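PDB 2EG4: probable thiosulfate sulfurtransferase from Thermus thermophilus, which probably transfers sulfur from thiosulfate to an acceptor such as cyanide, and binds a zinc ion. Local coordinates for residues Arg27-Ser32 and Gln56-Arg61; Leu75-Phe80 and Ser193-Ala198; Asp120-Ala125 and Asn213-Met218; His131-Asp136 and Gly160-Pro165. All blocks are in the same frame, centred on the assembly; numbering follows the deposited sequence.

Contact 1 of 4, residues Arg27-Ser32 and Gln56-Arg61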
loop_
_atom_site.group_PDB
_atom_site.type_symbol
_atom_site.label_atom_id
_atom_site.label_comp_id
_atom_site.label_asym_id
_atom_site.label_seq_id
_atom_site.Cartn_x
_atom_site.Cartn_y
_atom_site.Cartn_z
ATOM N N ARG B 27 3.105 6.094 17.049
ATOM C CA ARG B 27 4.454 5.844 16.541
ATOM C C ARG B 27 4.572 6.481 15.163
ATOM O O ARG B 27 3.569 6.698 14.485
ATOM C CB ARG B 27 4.732 4.342 16.417
ATOM C CG ARG B 27 4.715 3.555 17.722
ATOM C CD ARG B 27 3.320 3.058 18.057
ATOM N NE ARG B 27 3.345 1.963 19.024
ATOM C CZ ARG B 27 3.079 2.096 20.319
ATOM N NH1 ARG B 27 2.764 3.285 20.816
ATOM N NH2 ARG B 27 3.118 1.037 21.117
ATOM N N HIS B 28 5.793 6.789 14.743
ATOM C CA HIS B 28 6.000 7.380 13.425
ATOM C C HIS B 28 6.523 6.305 12.471
ATOM O O HIS B 28 7.457 5.576 12.809
ATOM C CB HIS B 28 6.991 8.542 13.524
ATOM C CG HIS B 28 7.389 9.116 12.200
ATOM N ND1 HIS B 28 8.307 8.508 11.373
ATOM C CD2 HIS B 28 6.997 10.244 11.563
ATOM C CE1 HIS B 28 8.466 9.238 10.282
ATOM N NE2 HIS B 28 7.682 10.298 10.373
ATOM N N LEU B 29 5.917 6.200 11.288
ATOM C CA LEU B 29 6.333 5.197 10.308
ATOM C C LEU B 29 5.870 5.529 8.895
ATOM O O LEU B 29 4.706 5.864 8.671
ATOM C CB LEU B 29 5.805 3.815 10.709
ATOM C CG LEU B 29 6.155 2.631 9.798
ATOM C CD1 LEU B 29 7.676 2.384 9.813
ATOM C CD2 LEU B 29 5.441 1.389 10.283
ATOM N N ASP B 30 6.795 5.419 7.947
ATOM C CA ASP B 30 6.526 5.703 6.544
ATOM C C ASP B 30 7.312 4.711 5.687
ATOM O O ASP B 30 8.514 4.870 5.484
ATOM C CB ASP B 30 6.960 7.135 6.220
ATOM C CG ASP B 30 6.402 7.642 4.904
ATOM O OD1 ASP B 30 6.452 6.904 3.890
ATOM O OD2 ASP B 30 5.925 8.794 4.878
ATOM N N LEU B 31 6.635 3.685 5.190
ATOM C CA LEU B 31 7.287 2.672 4.371
ATOM C C LEU B 31 7.244 3.017 2.887
ATOM O O LEU B 31 6.876 2.196 2.043
ATOM C CB LEU B 31 6.636 1.317 4.627
ATOM C CG LEU B 31 6.784 0.888 6.088
ATOM C CD1 LEU B 31 5.975 -0.364 6.361
ATOM C CD2 LEU B 31 8.266 0.644 6.388
ATOM N N SER B 32 7.664 4.236 2.574
ATOM C CA SER B 32 7.665 4.725 1.202
ATOM C C SER B 32 8.543 4.010 0.166
ATOM O O SER B 32 8.070 3.187 -0.618
ATOM C CB SER B 32 8.018 6.216 1.203
ATOM O OG SER B 32 7.989 6.751 -0.112
ATOM N N GLN B 56 7.210 -6.340 16.069
ATOM C CA GLN B 56 7.703 -6.518 17.429
ATOM C C GLN B 56 8.416 -5.288 17.967
ATOM O O GLN B 56 8.198 -4.891 19.110
ATOM C CB GLN B 56 8.646 -7.716 17.493
ATOM C CG GLN B 56 8.044 -8.998 16.944
ATOM C CD GLN B 56 8.883 -10.212 17.272
ATOM O OE1 GLN B 56 10.096 -10.113 17.437
ATOM N NE2 GLN B 56 8.240 -11.371 17.355
ATOM N N THR B 57 9.260 -4.682 17.142
ATOM C CA THR B 57 10.015 -3.506 17.561
ATOM C C THR B 57 9.157 -2.278 17.850
ATOM O O THR B 57 9.367 -1.597 18.851
ATOM C CB THR B 57 11.077 -3.142 16.513
ATOM O OG1 THR B 57 11.962 -4.255 16.336
ATOM C CG2 THR B 57 11.881 -1.924 16.960
ATOM N N LEU B 58 8.201 -1.983 16.972
ATOM C CA LEU B 58 7.326 -0.830 17.171
ATOM C C LEU B 58 6.219 -1.178 18.161
ATOM O O LEU B 58 5.295 -0.390 18.375
ATOM C CB LEU B 58 6.698 -0.387 15.844
ATOM C CG LEU B 58 7.599 0.318 14.821
ATOM C CD1 LEU B 58 6.825 0.597 13.543
ATOM C CD2 LEU B 58 8.121 1.613 15.406
ATOM N N GLY B 59 6.315 -2.362 18.758
ATOM C CA GLY B 59 5.304 -2.787 19.709
ATOM C C GLY B 59 3.927 -2.739 19.078
ATOM O O GLY B 59 2.991 -2.176 19.648
ATOM N N LEU B 60 3.802 -3.325 17.893
ATOM C CA LEU B 60 2.528 -3.332 17.185
ATOM C C LEU B 60 1.748 -4.616 17.422
ATOM O O LEU B 60 2.327 -5.671 17.680
ATOM C CB LEU B 60 2.746 -3.153 15.678
ATOM C CG LEU B 60 3.446 -1.885 15.187
ATOM C CD1 LEU B 60 3.474 -1.901 13.670
ATOM C CD2 LEU B 60 2.728 -0.644 15.690
ATOM N N ARG B 61 0.428 -4.500 17.331
ATOM C CA ARG B 61 -0.492 -5.620 17.507
ATOM C C ARG B 61 -1.877 -5.146 17.080
ATOM O O ARG B 61 -2.197 -3.962 17.189
ATOM C CB ARG B 61 -0.544 -6.061 18.971
ATOM C CG ARG B 61 -0.988 -4.961 19.907
ATOM C CD ARG B 61 -1.426 -5.502 21.253
ATOM N NE ARG B 61 -1.841 -4.421 22.141
ATOM C CZ ARG B 61 -2.782 -3.530 21.844
ATOM N NH1 ARG B 61 -3.413 -3.589 20.676
ATOM N NH2 ARG B 61 -3.091 -2.575 22.713
#
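Leu58 meets Arg27 and Leu29 where helix 41-57 ends beside strand 27-28, one of the two outer strands of the sheet in the N-terminal rhodanese-like domain. The helix closes in a Schellman motif, with Gly59 at its C-prime position. Strand 27-28 lies next to strand 8-11 in the parallel sheet. The contact therefore ties a helix C-terminus to the sheet edge.

Leu58 is the first residue to leave the helical conformation. Its side chain crosses that of Leu29 obliquely, and the methyls Leu58 CD1 and Leu29 CD2 touch at 3.6 Å. With chi1 at -180°, Leu29 CG points opposite the backbone N, which helps bring CD2 to Leu58. The other half of Leu58's role is polar. Leu58 O takes a hydrogen bond from Arg27 NE at 3.1 Å. The donor lies almost along the C=O axis, while the oxygen sits somewhat off the guanidinium plane.

Gly59 has positive phi, a conformation that suits a residue without a side chain. Gly59 N bonds back to Gln56 O at 3.2 Å, inside the cap. Gly59 O lies at the edge of the Arg27 guanidinium, 3.5 Å from Arg27 NH2. The partial negative charge of these terminal carbonyls probably suits the cationic group. Arg27 NH1 turns to Gly25 O in a weak bond.

Leu60 is buried and packs on Val8 of strand 8-11 and Leu82 of helix 73-84. The methyl Leu60 CD2 approaches the guanidinium obliquely, 4.3 Å from Arg27 NE.

Contact 2 of 4, residues Leu75-Phe80 and Ser193-Ala198. With SO4 (sulfate ion), chain J.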
loop_
_atom_site.group_PDB
_atom_site.type_symbol
_atom_site.label_atom_id
_atom_site.label_comp_id
_atom_site.label_asym_id
_atom_site.label_seq_id
_atom_site.Cartn_x
_atom_site.Cartn_y
_atom_site.Cartn_z
ATOM N N LEU B 75 0.402 6.935 3.593
ATOM C CA LEU B 75 -0.493 6.324 4.571
ATOM C C LEU B 75 -0.918 4.931 4.124
ATOM O O LEU B 75 -0.876 3.982 4.911
ATOM C CB LEU B 75 -1.755 7.173 4.763
ATOM C CG LEU B 75 -2.880 6.460 5.538
ATOM C CD1 LEU B 75 -2.470 6.202 6.975
ATOM C CD2 LEU B 75 -4.140 7.307 5.497
ATOM N N CYS B 76 -1.331 4.824 2.864
ATOM C CA CYS B 76 -1.800 3.549 2.319
ATOM C C CYS B 76 -0.700 2.515 2.057
ATOM O O CYS B 76 -0.864 1.345 2.376
ATOM C CB CYS B 76 -2.598 3.784 1.030
ATOM S SG CYS B 76 -4.158 4.702 1.245
ATOM N N ARG B 77 0.427 2.907 1.477
ATOM C CA ARG B 77 1.432 1.869 1.256
ATOM C C ARG B 77 1.903 1.363 2.619
ATOM O O ARG B 77 2.181 0.175 2.786
ATOM C CB ARG B 77 2.603 2.387 0.424
ATOM C CG ARG B 77 3.269 3.570 1.013
ATOM C CD ARG B 77 4.553 3.884 0.277
ATOM N NE ARG B 77 5.092 5.135 0.776
ATOM C CZ ARG B 77 4.926 6.321 0.202
ATOM N NH1 ARG B 77 4.229 6.445 -0.928
ATOM N NH2 ARG B 77 5.446 7.390 0.785
ATOM N N THR B 78 1.934 2.246 3.611
ATOM C CA THR B 78 2.352 1.853 4.954
ATOM C C THR B 78 1.315 0.924 5.602
ATOM O O THR B 78 1.655 -0.108 6.188
ATOM C CB THR B 78 2.577 3.084 5.854
ATOM O OG1 THR B 78 3.593 3.918 5.274
ATOM C CG2 THR B 78 3.004 2.653 7.249
ATOM N N ALA B 79 0.042 1.283 5.491
ATOM C CA ALA B 79 -0.998 0.437 6.046
ATOM C C ALA B 79 -0.991 -0.901 5.303
ATOM O O ALA B 79 -1.280 -1.957 5.891
ATOM C CB ALA B 79 -2.374 1.123 5.899
ATOM N N PHE B 80 -0.672 -0.858 4.012
ATOM C CA PHE B 80 -0.634 -2.066 3.207
ATOM C C PHE B 80 0.385 -3.076 3.743
ATOM O O PHE B 80 0.106 -4.267 3.802
ATOM C CB PHE B 80 -0.297 -1.760 1.753
ATOM C CG PHE B 80 -0.342 -2.966 0.873
ATOM C CD1 PHE B 80 -1.553 -3.462 0.413
ATOM C CD2 PHE B 80 0.828 -3.661 0.557
ATOM C CE1 PHE B 80 -1.599 -4.625 -0.338
ATOM C CE2 PHE B 80 0.786 -4.827 -0.195
ATOM C CZ PHE B 80 -0.428 -5.313 -0.643
ATOM N N SER B 193 6.204 1.456 -8.400
ATOM C CA SER B 193 6.865 0.700 -7.331
ATOM C C SER B 193 5.926 0.394 -6.187
ATOM O O SER B 193 6.376 0.170 -5.062
ATOM C CB SER B 193 8.033 1.496 -6.762
ATOM O OG SER B 193 7.531 2.507 -5.907
ATOM N N GLY B 194 4.632 0.373 -6.464
ATOM C CA GLY B 194 3.674 0.125 -5.411
ATOM C C GLY B 194 3.791 1.269 -4.417
ATOM O O GLY B 194 3.553 1.102 -3.223
ATOM N N ALA B 195 4.188 2.440 -4.903
ATOM C CA ALA B 195 4.314 3.600 -4.026
ATOM C C ALA B 195 2.923 4.140 -3.738
ATOM O O ALA B 195 2.630 4.615 -2.633
ATOM C CB ALA B 195 5.180 4.687 -4.689
ATOM N N ARG B 196 2.052 4.041 -4.732
ATOM C CA ARG B 196 0.696 4.541 -4.578
ATOM C C ARG B 196 -0.361 3.469 -4.755
ATOM O O ARG B 196 -1.479 3.628 -4.276
ATOM C CB ARG B 196 0.440 5.687 -5.573
ATOM C CG ARG B 196 -0.070 5.246 -6.953
ATOM C CD ARG B 196 0.102 6.336 -8.026
ATOM N NE ARG B 196 1.314 6.146 -8.829
ATOM C CZ ARG B 196 1.575 6.791 -9.964
ATOM N NH1 ARG B 196 0.714 7.682 -10.439
ATOM N NH2 ARG B 196 2.687 6.526 -10.644
ATOM N N SER B 197 -0.012 2.377 -5.437
ATOM C CA SER B 197 -0.966 1.302 -5.707
ATOM C C SER B 197 -1.843 0.928 -4.512
ATOM O O SER B 197 -3.008 0.529 -4.675
ATOM C CB SER B 197 -0.225 0.056 -6.217
ATOM O OG SER B 197 0.725 -0.369 -5.258
ATOM N N ALA B 198 -1.287 1.054 -3.316
ATOM C CA ALA B 198 -2.013 0.741 -2.100
ATOM C C ALA B 198 -3.260 1.606 -1.940
ATOM O O ALA B 198 -4.236 1.163 -1.343
ATOM C CB ALA B 198 -1.096 0.914 -0.876
HETATM S S SO4 J . 4.157 4.786 -7.873
HETATM O O1 SO4 J . 2.965 5.301 -7.123
HETATM O O2 SO4 J . 5.243 5.823 -7.869
HETATM O O3 SO4 J . 4.671 3.544 -7.209
HETATM O O4 SO4 J . 3.768 4.482 -9.289
#
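The Arg77 guanidinium offers an edge to Ala195 O. Arg77 NH1 gives Ala195 O a hydrogen bond of 3.0 Å, and the oxygen lies 4° out of the guanidinium plane. The Phe80 ring meets Phe201 edge-to-face, while Phe80 CB touches Ala198 CB at 3.8 Å. The Arg196 guanidinium turns an edge to a bound sulfate, with O4 in its plane.

Arg77 CG stands between the backbone N and the carbonyl carbon (chi1 57°). From there the extended chain runs past Ala195 O, with Arg77 CD 3.6 Å from Ala195 O. The other terminal nitrogen, NH2, forms a salt bridge with Asp30. Shortening this side chain to alanine would probably leave Ala195 O and the Asp30 carboxylate without this shared cationic partner.

The contact joins the two rhodanese-like domains. Helix 73-84 belongs to the first. Residues 193-198 belong to the second and lead into helix 197-206. They follow the modified residue CSO at position 191, in the loop that carries the active-site cysteine in rhodaneses. Such loops bind anions through backbone N-H groups. Here Ser193 N bonds to sulfate O3 at 2.9 Å. The ion probably came from the crystallisation liquor.

The small Ala198 side chain is consistent with the close approach of the backbones, 4.9 Å between Arg77 CA and Ala198 CA. Ala198 CB lies 3.3 Å from Cys76 O and 3.8 Å from Cys76 CB.

Contact 3 of 4, residues Asp120-Ala125 and Asn213-Met218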
loop_
_atom_site.group_PDB
_atom_site.type_symbol
_atom_site.label_atom_id
_atom_site.label_comp_id
_atom_site.label_asym_id
_atom_site.label_seq_id
_atom_site.Cartn_x
_atom_site.Cartn_y
_atom_site.Cartn_z
ATOM N N ASP B 120 -3.387 -13.257 -0.237
ATOM C CA ASP B 120 -4.574 -12.792 -0.948
ATOM C C ASP B 120 -4.636 -11.269 -1.123
ATOM O O ASP B 120 -5.547 -10.755 -1.772
ATOM C CB ASP B 120 -5.834 -13.266 -0.230
ATOM C CG ASP B 120 -5.870 -12.826 1.213
ATOM O OD1 ASP B 120 -5.011 -13.295 1.991
ATOM O OD2 ASP B 120 -6.749 -12.005 1.561
ATOM N N TRP B 121 -3.676 -10.557 -0.535
ATOM C CA TRP B 121 -3.600 -9.092 -0.627
ATOM C C TRP B 121 -2.594 -8.690 -1.695
ATOM O O TRP B 121 -2.593 -7.550 -2.180
ATOM C CB TRP B 121 -3.085 -8.504 0.688
ATOM C CG TRP B 121 -4.119 -8.209 1.714
ATOM C CD1 TRP B 121 -5.243 -8.933 1.984
ATOM C CD2 TRP B 121 -4.111 -7.110 2.635
ATOM N NE1 TRP B 121 -5.939 -8.351 3.019
ATOM C CE2 TRP B 121 -5.266 -7.233 3.437
ATOM C CE3 TRP B 121 -3.238 -6.032 2.861
ATOM C CZ2 TRP B 121 -5.573 -6.319 4.450
ATOM C CZ3 TRP B 121 -3.542 -5.124 3.868
ATOM C CH2 TRP B 121 -4.704 -5.274 4.652
ATOM N N LEU B 122 -1.754 -9.649 -2.051
ATOM C CA LEU B 122 -0.641 -9.414 -2.958
ATOM C C LEU B 122 -0.642 -10.096 -4.318
ATOM O O LEU B 122 -1.311 -11.108 -4.538
ATOM C CB LEU B 122 0.621 -9.837 -2.213
ATOM C CG LEU B 122 2.029 -9.682 -2.775
ATOM C CD1 LEU B 122 2.460 -8.230 -2.713
ATOM C CD2 LEU B 122 2.967 -10.538 -1.930
ATOM N N LEU B 123 0.125 -9.508 -5.235
ATOM C CA LEU B 123 0.337 -10.080 -6.545
ATOM C C LEU B 123 1.837 -10.051 -6.763
ATOM O O LEU B 123 2.475 -9.004 -6.614
ATOM C CB LEU B 123 -0.316 -9.264 -7.651
ATOM C CG LEU B 123 -1.833 -9.277 -7.778
ATOM C CD1 LEU B 123 -2.232 -8.331 -8.897
ATOM C CD2 LEU B 123 -2.336 -10.704 -8.072
ATOM N N THR B 124 2.409 -11.213 -7.045
ATOM C CA THR B 124 3.827 -11.301 -7.361
ATOM C C THR B 124 3.797 -11.052 -8.858
ATOM O O THR B 124 2.711 -10.982 -9.449
ATOM C CB THR B 124 4.374 -12.701 -7.143
ATOM O OG1 THR B 124 3.584 -13.625 -7.896
ATOM C CG2 THR B 124 4.350 -13.068 -5.666
ATOM N N ALA B 125 4.966 -10.924 -9.481
ATOM C CA ALA B 125 5.011 -10.691 -10.920
ATOM C C ALA B 125 4.302 -11.812 -11.665
ATOM O O ALA B 125 3.596 -11.580 -12.636
ATOM C CB ALA B 125 6.458 -10.583 -11.394
ATOM N N ASN B 213 -2.703 -6.082 -4.673
ATOM C CA ASN B 213 -1.676 -5.108 -5.045
ATOM C C ASN B 213 -0.390 -5.713 -5.595
ATOM O O ASN B 213 0.258 -6.511 -4.921
ATOM C CB ASN B 213 -1.386 -4.276 -3.795
ATOM C CG ASN B 213 -0.498 -3.080 -4.054
ATOM O OD1 ASN B 213 0.004 -2.470 -3.105
ATOM N ND2 ASN B 213 -0.322 -2.719 -5.315
ATOM N N TYR B 214 -0.027 -5.345 -6.828
ATOM C CA TYR B 214 1.231 -5.825 -7.403
ATOM C C TYR B 214 2.331 -4.861 -6.900
ATOM O O TYR B 214 2.636 -3.853 -7.545
ATOM C CB TYR B 214 1.191 -5.826 -8.943
ATOM C CG TYR B 214 2.513 -6.220 -9.599
ATOM C CD1 TYR B 214 3.450 -7.021 -8.921
ATOM C CD2 TYR B 214 2.826 -5.808 -10.900
ATOM C CE1 TYR B 214 4.652 -7.384 -9.512
ATOM C CE2 TYR B 214 4.042 -6.192 -11.510
ATOM C CZ TYR B 214 4.948 -6.965 -10.809
ATOM O OH TYR B 214 6.182 -7.281 -11.371
ATOM N N LEU B 215 2.906 -5.156 -5.740
ATOM C CA LEU B 215 3.952 -4.296 -5.174
ATOM C C LEU B 215 5.151 -4.075 -6.085
ATOM O O LEU B 215 5.655 -2.949 -6.195
ATOM C CB LEU B 215 4.467 -4.872 -3.850
ATOM C CG LEU B 215 3.841 -4.435 -2.533
ATOM C CD1 LEU B 215 4.586 -5.146 -1.411
ATOM C CD2 LEU B 215 3.931 -2.920 -2.362
ATOM N N GLY B 216 5.633 -5.154 -6.710
ATOM C CA GLY B 216 6.777 -5.049 -7.598
ATOM C C GLY B 216 6.529 -4.010 -8.663
ATOM O O GLY B 216 7.415 -3.213 -8.999
ATOM N N SER B 217 5.317 -4.041 -9.213
ATOM C CA SER B 217 4.918 -3.060 -10.207
ATOM C C SER B 217 5.830 -2.966 -11.426
ATOM O O SER B 217 6.633 -3.864 -11.667
ATOM C CB SER B 217 4.757 -1.707 -9.503
ATOM O OG SER B 217 3.443 -1.579 -8.974
ATOM N N MET B 218 5.670 -1.918 -12.238
ATOM C CA MET B 218 6.476 -1.790 -13.451
ATOM C C MET B 218 7.987 -1.844 -13.249
ATOM O O MET B 218 8.719 -2.367 -14.095
ATOM C CB MET B 218 6.130 -0.499 -14.215
ATOM C CG MET B 218 4.824 -0.535 -14.972
ATOM S SD MET B 218 4.620 -1.937 -16.109
ATOM C CE MET B 218 5.782 -1.676 -17.321
HETATM O O HOH W 1 4.896 -7.785 -5.863
#
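Leu123 O is approached by three groups, two of them from Tyr214. Water 1 donates a hydrogen bond to Leu123 O at 2.8 Å. Tyr214 CA makes a CA-H...O contact with Leu123 O at 3.5 Å, and the edge of the Tyr214 ring brings CD1 to 3.2 Å from the same Leu123 O. The water also accepts from Gly216 N, so it bridges the two segments.

The site lies at the edge of the parallel sheet in the second rhodanese-like domain. Residues 120-125 run beside the end of strand 210-213 and form a single beta bridge, Leu122 with Asn213. Asn213 N donates to Trp121 O at 2.9 Å, nearly straight at 174°. Leu123 N donates to Asn213 O at 3.0 Å, from above the carbonyl plane.

Beyond the bridge the chain turns at Tyr214, the centre of an inverse gamma turn. Tyr214 CG is anti to the backbone N (chi1 176°), and the ring reaches the start of helix 125-130. There Tyr214 OH lies 3.3 Å from Ala125 CB and bonds to Glu220. A leucine in its place would probably deprive Glu220 of this hydroxyl partner and open a gap beside Ala125. Ser217 N lies 3.2 Å above the centre of one face of the Tyr214 ring. The Asn213 amide ND2 bonds to Ser197 OG.

Ser217 also folds back on the turn, and Ser217 OG donates to Tyr214 O at 2.8 Å.

Contact 4 of 4, residues His131-Asp136 and Gly160-Pro165. With SO4 (sulfate ion), chain K.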
loop_
_atom_site.group_PDB
_atom_site.type_symbol
_atom_site.label_atom_id
_atom_site.label_comp_id
_atom_site.label_asym_id
_atom_site.label_seq_id
_atom_site.Cartn_x
_atom_site.Cartn_y
_atom_site.Cartn_z
ATOM N N HIS B 131 -3.211 -12.472 -14.071
ATOM C CA HIS B 131 -4.456 -11.898 -13.600
ATOM C C HIS B 131 -5.290 -11.425 -14.781
ATOM O O HIS B 131 -4.786 -10.770 -15.701
ATOM C CB HIS B 131 -4.174 -10.745 -12.637
ATOM C CG HIS B 131 -5.339 -10.389 -11.770
ATOM N ND1 HIS B 131 -6.481 -9.792 -12.262
ATOM C CD2 HIS B 131 -5.545 -10.564 -10.443
ATOM C CE1 HIS B 131 -7.339 -9.614 -11.272
ATOM N NE2 HIS B 131 -6.796 -10.075 -10.158
ATOM N N PRO B 132 -6.594 -11.734 -14.760
ATOM C CA PRO B 132 -7.535 -11.366 -15.821
ATOM C C PRO B 132 -7.950 -9.900 -15.916
ATOM O O PRO B 132 -8.513 -9.488 -16.932
ATOM C CB PRO B 132 -8.714 -12.286 -15.548
ATOM C CG PRO B 132 -8.748 -12.299 -14.071
ATOM C CD PRO B 132 -7.286 -12.485 -13.696
ATOM N N LEU B 133 -7.702 -9.121 -14.865
ATOM C CA LEU B 133 -8.044 -7.707 -14.905
ATOM C C LEU B 133 -7.111 -6.859 -14.053
ATOM O O LEU B 133 -7.339 -6.682 -12.853
ATOM C CB LEU B 133 -9.506 -7.480 -14.484
ATOM C CG LEU B 133 -9.989 -6.020 -14.453
ATOM C CD1 LEU B 133 -9.436 -5.212 -15.614
ATOM C CD2 LEU B 133 -11.509 -6.029 -14.457
ATOM N N LEU B 134 -6.053 -6.353 -14.687
ATOM C CA LEU B 134 -5.089 -5.482 -14.014
ATOM C C LEU B 134 -5.350 -4.023 -14.354
ATOM O O LEU B 134 -5.500 -3.674 -15.526
ATOM C CB LEU B 134 -3.649 -5.766 -14.445
ATOM C CG LEU B 134 -2.877 -6.989 -13.999
ATOM C CD1 LEU B 134 -1.449 -6.863 -14.540
ATOM C CD2 LEU B 134 -2.876 -7.086 -12.479
ATOM N N LEU B 135 -5.386 -3.187 -13.324
ATOM C CA LEU B 135 -5.581 -1.755 -13.501
ATOM C C LEU B 135 -4.240 -1.067 -13.265
ATOM O O LEU B 135 -3.614 -1.247 -12.218
ATOM C CB LEU B 135 -6.616 -1.211 -12.520
ATOM C CG LEU B 135 -8.044 -1.743 -12.662
ATOM C CD1 LEU B 135 -8.926 -0.963 -11.711
ATOM C CD2 LEU B 135 -8.541 -1.612 -14.094
ATOM N N ASP B 136 -3.808 -0.300 -14.262
ATOM C CA ASP B 136 -2.563 0.466 -14.212
ATOM C C ASP B 136 -3.026 1.815 -13.675
ATOM O O ASP B 136 -3.783 2.502 -14.348
ATOM C CB ASP B 136 -2.008 0.650 -15.628
ATOM C CG ASP B 136 -0.577 1.202 -15.639
ATOM O OD1 ASP B 136 -0.247 2.008 -14.753
ATOM O OD2 ASP B 136 0.196 0.815 -16.540
ATOM N N GLY B 160 -2.214 -5.914 -21.874
ATOM C CA GLY B 160 -3.574 -6.288 -21.507
ATOM C C GLY B 160 -4.175 -5.537 -20.335
ATOM O O GLY B 160 -5.372 -5.675 -20.037
ATOM N N SER B 161 -3.354 -4.746 -19.653
ATOM C CA SER B 161 -3.834 -3.989 -18.506
ATOM C C SER B 161 -4.706 -2.815 -18.965
ATOM O O SER B 161 -4.649 -2.410 -20.139
ATOM C CB SER B 161 -2.644 -3.487 -17.664
ATOM O OG SER B 161 -1.801 -2.625 -18.416
ATOM N N LYS B 162 -5.537 -2.308 -18.056
ATOM C CA LYS B 162 -6.425 -1.168 -18.331
ATOM C C LYS B 162 -5.966 0.024 -17.498
ATOM O O LYS B 162 -5.566 -0.138 -16.352
ATOM C CB LYS B 162 -7.885 -1.505 -17.988
ATOM C CG LYS B 162 -8.429 -2.711 -18.733
ATOM C CD LYS B 162 -8.245 -2.574 -20.229
ATOM C CE LYS B 162 -8.553 -3.878 -20.943
ATOM N NZ LYS B 162 -8.332 -3.745 -22.410
ATOM N N ASN B 163 -6.045 1.226 -18.069
ATOM C CA ASN B 163 -5.591 2.434 -17.381
ATOM C C ASN B 163 -6.647 3.052 -16.469
ATOM O O ASN B 163 -7.756 3.345 -16.911
ATOM C CB ASN B 163 -5.149 3.475 -18.428
ATOM C CG ASN B 163 -4.356 4.636 -17.831
ATOM O OD1 ASN B 163 -4.260 5.704 -18.440
ATOM N ND2 ASN B 163 -3.769 4.429 -16.658
ATOM N N ALA B 164 -6.287 3.256 -15.207
ATOM C CA ALA B 164 -7.170 3.873 -14.215
ATOM C C ALA B 164 -6.337 4.798 -13.329
ATOM O O ALA B 164 -5.928 4.432 -12.236
ATOM C CB ALA B 164 -7.861 2.794 -13.364
ATOM N N PRO B 165 -6.052 6.017 -13.810
ATOM C CA PRO B 165 -5.260 6.990 -13.054
ATOM C C PRO B 165 -5.677 7.081 -11.586
ATOM O O PRO B 165 -6.869 7.130 -11.274
ATOM C CB PRO B 165 -5.485 8.281 -13.831
ATOM C CG PRO B 165 -5.548 7.780 -15.257
ATOM C CD PRO B 165 -6.435 6.552 -15.131
HETATM S S SO4 K . -2.348 -4.127 -24.936
HETATM O O1 SO4 K . -3.822 -3.863 -25.016
HETATM O O2 SO4 K . -1.831 -3.637 -23.615
HETATM O O3 SO4 K . -2.091 -5.601 -25.054
HETATM O O4 SO4 K . -1.643 -3.415 -26.052
HETATM O O HOH W 2 -5.772 -7.032 -17.405
#
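Lys162 CB rests against Leu135 CD2 at 4.0 Å, with Leu134 O also near. Lys162 CG follows, 4.1 Å from Leu133 CD1. CG is anti to the carbonyl carbon, and a bend at chi2 (-53°) then carries CD, CE and NZ away from the other strand. The lysine thus gives its aliphatic root to the leucines and sends its charge outward. Its side chain crosses those of Leu133 and Leu135 at about a right angle.

The backbones pair as parallel strands. Lys162 N donates to Leu134 O at 2.9 Å, and Lys162 O receives Asp136 N at 2.7 Å. These are strands 134-136 and 162-163 of a beta-alpha-beta unit, with helix 140-143 between them. Strand 162-163 is one of the two outer strands of the sheet in the second rhodanese-like domain.

Asp136 O is gripped twice. Ala164 N reaches Asp136 O at 2.8 Å and Asn163 ND2 reaches it at 3.0 Å, from opposite faces of the carbonyl plane. Asn163 keeps this oxygen in its own amide plane, and ND2 also bonds to Arg138 O. The Asp136 carboxylate forms a salt bridge with Arg138.

Ser161 CB packs on Leu134 CB at 4.1 Å, while its OG bonds to Ile158 O and Tyr190. Next to the paired strands, water 2 links Leu134 N to Gly160 O. Gly160 N bonds to a sulfate, which Arg157 also holds.

From the N terminus, contact 1 closes first. It ties strand 27-28 to the end of helix 41-57, within the first rhodanese-like domain. Contact 2 opens later, at helix 73-84, and spans both domains to residues 193-198. Contact 3 opens at 120-125, before contact 2 has closed, and ends at 213-218, so the two cross. Contact 4, between strands 134-136 and 162-163, lies within the loops of both. Contacts 1 and 2 also touch where Leu31 N bonds to Thr78 OG1. Contacts 2 and 3 touch through Phe80 CZ, which packs on Asn213 CB and Trp121 O. Contacts 3 and 4 share apolar packing of Leu123 on Leu134. This series of touches runs from one domain into the other.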